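Local coordinates for Glyco_hydro_cc domain-containing protein (Pseudomonas viridiflava, PDB 6UAV) that probably hydrolyses internal beta-1,3-glucosidic bonds of beta-glucans, as a family GH128 (subgroup II) endo-beta-1,3-glucanase, at residues Y162-S167 and D193-D198. Residues are numbered along the deposited sequence; the frame is centred on the assembly and turned at random.
Sequences YDYGLS and DGLQID
The ring of Tyr164 meets the 193-198 loop differently on one face and at the edge: CD1 of Leu195 lies over one face, 4.2 Å from Tyr164 CE1, while the carbonyl oxygen of Leu195 sits at the edge, in the ring plane. The other methyl, Leu195 CD2, comes nearer, 3.7 Å from Tyr164 CZ. CD1 of Ile197 comes in obliquely and reaches the hydroxyl, with 3.3 Å between it and Tyr164 OH. That hydroxyl donates to the carbonyl in a short bond, 2.6 Å from Tyr164 OH to Leu195 O, with a C=O...O angle of 124° and the donor 16° off the carbonyl plane. CB of Leu195 follows closely, 3.4 Å from Tyr164 CE1, so Leu195 supplies the acceptor and much of the apolar surface next to it, Ile197 the rest. With CG anti to its carbonyl carbon (chi1 -63°), Tyr164 directs its phenol toward the 193-198 loop.

The contact illustrates how the loops of a TIM barrel can be joined through a long side chain. Tyr164 belongs to the turn between strand 156-161 and helix 166-173, whose N-cap is Gly165; Leu195 lies in the long connection between strand 180-185 and helix 200-216. His189, from that same connection, packs edge-to-face with Tyr164 and hydrogen-bonds to Asp163 OD1 through ND1 and to Asp193 OD2 through NE2.

Each side has its own bracing. Asp163 OD1 accepts a hydrogen bond from the backbone N-H of Tyr164, and Asp193 OD1 one from that of Leu195 in an Asx turn, which probably helps to steady the backbone that presents the carbonyl. A sulfate ion also lies beside the Tyr164 side chain.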
ATOM      1  N   TYR A 162      -9.924  -0.353   6.315  1.00 12.77           N
ATOM      2  CA  TYR A 162     -10.396   0.878   6.996  1.00 12.79           C
ATOM      3  C   TYR A 162     -11.353   0.584   8.169  1.00 13.14           C
ATOM      4  O   TYR A 162     -12.256   1.358   8.466  1.00 13.05           O
ATOM      5  CB  TYR A 162     -11.044   1.764   5.929  1.00 12.18           C
ATOM      6  CG  TYR A 162     -10.027   2.391   5.016  1.00 12.55           C
ATOM      7  CD1 TYR A 162      -9.529   1.684   3.929  1.00 12.34           C
ATOM      8  CD2 TYR A 162      -9.475   3.637   5.293  1.00 12.63           C
ATOM      9  CE1 TYR A 162      -8.603   2.255   3.069  1.00 12.18           C
ATOM     10  CE2 TYR A 162      -8.541   4.221   4.457  1.00 12.88           C
ATOM     11  CZ  TYR A 162      -8.094   3.517   3.345  1.00 12.21           C
ATOM     12  OH  TYR A 162      -7.191   4.118   2.526  1.00 11.93           O
ATOM     13  N   ASP A 163     -11.224  -0.582   8.816  1.00 13.96           N
ATOM     14  CA  ASP A 163     -12.193  -1.015   9.857  1.00 14.49           C
ATOM     15  C   ASP A 163     -11.432  -1.835  10.872  1.00 14.01           C
ATOM     16  O   ASP A 163     -10.221  -2.042  10.756  1.00 13.77           O
ATOM     17  CB  ASP A 163     -13.389  -1.757   9.264  1.00 15.09           C
ATOM     18  CG  ASP A 163     -14.712  -1.596   9.981  1.00 16.87           C
ATOM     19  OD1 ASP A 163     -14.697  -1.315  11.183  1.00 16.65           O
ATOM     20  OD2 ASP A 163     -15.741  -1.795   9.328  1.00 19.54           O
ATOM     21  N   TYR A 164     -12.152  -2.216  11.922  1.00 14.79           N
ATOM     22  CA  TYR A 164     -11.651  -3.234  12.856  1.00 15.22           C
ATOM     23  C   TYR A 164     -11.452  -4.567  12.114  1.00 15.23           C
ATOM     24  O   TYR A 164     -11.922  -4.735  10.969  1.00 14.46           O
ATOM     25  CB  TYR A 164     -12.666  -3.435  13.977  1.00 16.15           C
ATOM     26  CG  TYR A 164     -12.896  -2.203  14.813  1.00 15.72           C
ATOM     27  CD1 TYR A 164     -13.884  -1.305  14.462  1.00 15.89           C
ATOM     28  CD2 TYR A 164     -12.142  -1.932  15.945  1.00 15.95           C
ATOM     29  CE1 TYR A 164     -14.123  -0.160  15.200  1.00 15.85           C
ATOM     30  CE2 TYR A 164     -12.380  -0.790  16.710  1.00 16.53           C
ATOM     31  CZ  TYR A 164     -13.338   0.121  16.309  1.00 16.52           C
ATOM     32  OH  TYR A 164     -13.624   1.232  17.059  1.00 16.80           O
ATOM     33  N   GLY A 165     -10.703  -5.464  12.762  1.00 15.74           N
ATOM     34  CA  GLY A 165     -10.495  -6.842  12.284  1.00 15.71           C
ATOM     35  C   GLY A 165      -9.403  -6.978  11.255  1.00 15.20           C
ATOM     36  O   GLY A 165      -9.365  -8.073  10.568  1.00 15.35           O
ATOM     37  N   LEU A 166      -8.510  -6.009  11.124  1.00 14.37           N
ATOM     38  CA  LEU A 166      -7.426  -6.177  10.135  1.00 14.17           C
ATOM     39  C   LEU A 166      -6.646  -7.493  10.363  1.00 14.59           C
ATOM     40  O   LEU A 166      -6.389  -8.234   9.389  1.00 13.58           O
ATOM     41  CB  LEU A 166      -6.531  -4.939  10.135  1.00 14.03           C
ATOM     42  CG  LEU A 166      -5.223  -5.082   9.383  1.00 13.91           C
ATOM     43  CD1 LEU A 166      -5.440  -5.442   7.897  1.00 14.26           C
ATOM     44  CD2 LEU A 166      -4.470  -3.806   9.507  1.00 13.72           C
ATOM     45  N   SER A 167      -6.244  -7.837  11.587  1.00 15.41           N
ATOM     46  CA  SER A 167      -5.517  -9.106  11.848  1.00 15.94           C
ATOM     47  C   SER A 167      -6.340 -10.314  11.340  1.00 15.79           C
ATOM     48  O   SER A 167      -5.755 -11.229  10.770  1.00 15.84           O
ATOM     49  CB  SER A 167      -5.130  -9.261  13.290  1.00 17.65           C
ATOM     50  OG  SER A 167      -6.304  -9.425  14.062  1.00 20.32           O
ATOM     51  N   ASP A 193     -22.589   2.285  16.650  1.00 23.40           N
ATOM     52  CA  ASP A 193     -22.686   1.013  17.430  1.00 24.23           C
ATOM     53  C   ASP A 193     -21.896   1.088  18.800  1.00 25.42           C
ATOM     54  O   ASP A 193     -21.622   0.005  19.308  1.00 26.10           O
ATOM     55  CB  ASP A 193     -22.243  -0.171  16.528  1.00 23.01           C
ATOM     56  CG  ASP A 193     -20.937  -0.064  15.693  1.00 21.99           C
ATOM     57  OD1 ASP A 193     -19.962   0.746  16.011  1.00 22.72           O
ATOM     58  OD2 ASP A 193     -20.934  -0.803  14.716  1.00 20.68           O
ATOM     59  N   GLY A 194     -21.260   2.252  19.002  1.00 24.67           N
ATOM     60  CA  GLY A 194     -20.164   2.453  20.003  1.00 22.93           C
ATOM     61  C   GLY A 194     -18.728   2.364  19.483  1.00 21.60           C
ATOM     62  O   GLY A 194     -17.885   2.888  20.287  1.00 21.78           O
ATOM     63  N   LEU A 195     -18.442   1.832  18.254  1.00 19.62           N
ATOM     64  CA  LEU A 195     -17.075   1.596  17.695  1.00 18.47           C
ATOM     65  C   LEU A 195     -16.695   2.693  16.678  1.00 17.43           C
ATOM     66  O   LEU A 195     -15.574   2.619  16.130  1.00 16.31           O
ATOM     67  CB  LEU A 195     -16.976   0.231  17.001  1.00 17.89           C
ATOM     68  CG  LEU A 195     -17.070  -0.992  17.905  1.00 18.43           C
ATOM     69  CD1 LEU A 195     -17.254  -2.239  17.066  1.00 18.47           C
ATOM     70  CD2 LEU A 195     -15.805  -1.083  18.775  1.00 18.33           C
ATOM     71  N   GLN A 196     -17.607   3.623  16.393  1.00 17.79           N
ATOM     72  CA  GLN A 196     -17.342   4.708  15.410  1.00 18.09           C
ATOM     73  C   GLN A 196     -16.102   5.478  15.837  1.00 18.27           C
ATOM     74  O   GLN A 196     -15.939   5.741  17.054  1.00 18.30           O
ATOM     75  CB  GLN A 196     -18.532   5.636  15.186  1.00 19.07           C
ATOM     76  CG  GLN A 196     -19.044   6.362  16.424  1.00 20.50           C
ATOM     77  CD  GLN A 196     -20.231   5.677  17.038  1.00 21.93           C
ATOM     78  OE1 GLN A 196     -20.196   4.493  17.399  1.00 21.85           O
ATOM     79  NE2 GLN A 196     -21.328   6.423  17.106  1.00 22.92           N
ATOM     80  N   ILE A 197     -15.257   5.823  14.874  1.00 18.10           N
ATOM     81  CA  ILE A 197     -14.002   6.571  15.139  1.00 19.22           C
ATOM     82  C   ILE A 197     -14.306   8.039  14.871  1.00 20.23           C
ATOM     83  O   ILE A 197     -14.133   8.480  13.726  1.00 21.05           O
ATOM     84  CB  ILE A 197     -12.836   6.023  14.312  1.00 18.59           C
ATOM     85  CG1 ILE A 197     -12.653   4.517  14.521  1.00 18.55           C
ATOM     86  CG2 ILE A 197     -11.565   6.809  14.629  1.00 18.37           C
ATOM     87  CD1 ILE A 197     -12.358   4.130  15.955  1.00 19.16           C
ATOM     88  N   ASP A 198     -14.822   8.734  15.881  1.00 21.84           N
ATOM     89  CA  ASP A 198     -15.444  10.078  15.732  1.00 22.53           C
ATOM     90  C   ASP A 198     -14.642  11.057  16.607  1.00 22.32           C
ATOM     91  O   ASP A 198     -15.125  12.151  16.857  1.00 22.96           O
ATOM     92  CB  ASP A 198     -16.930  10.037  16.073  1.00 24.84           C
ATOM     93  CG  ASP A 198     -17.125   9.407  17.463  1.00 26.16           C
ATOM     94  OD1 ASP A 198     -16.168   8.893  18.006  1.00 27.85           O
ATOM     95  OD2 ASP A 198     -18.254   9.749  18.026  1.00 31.08           O
TER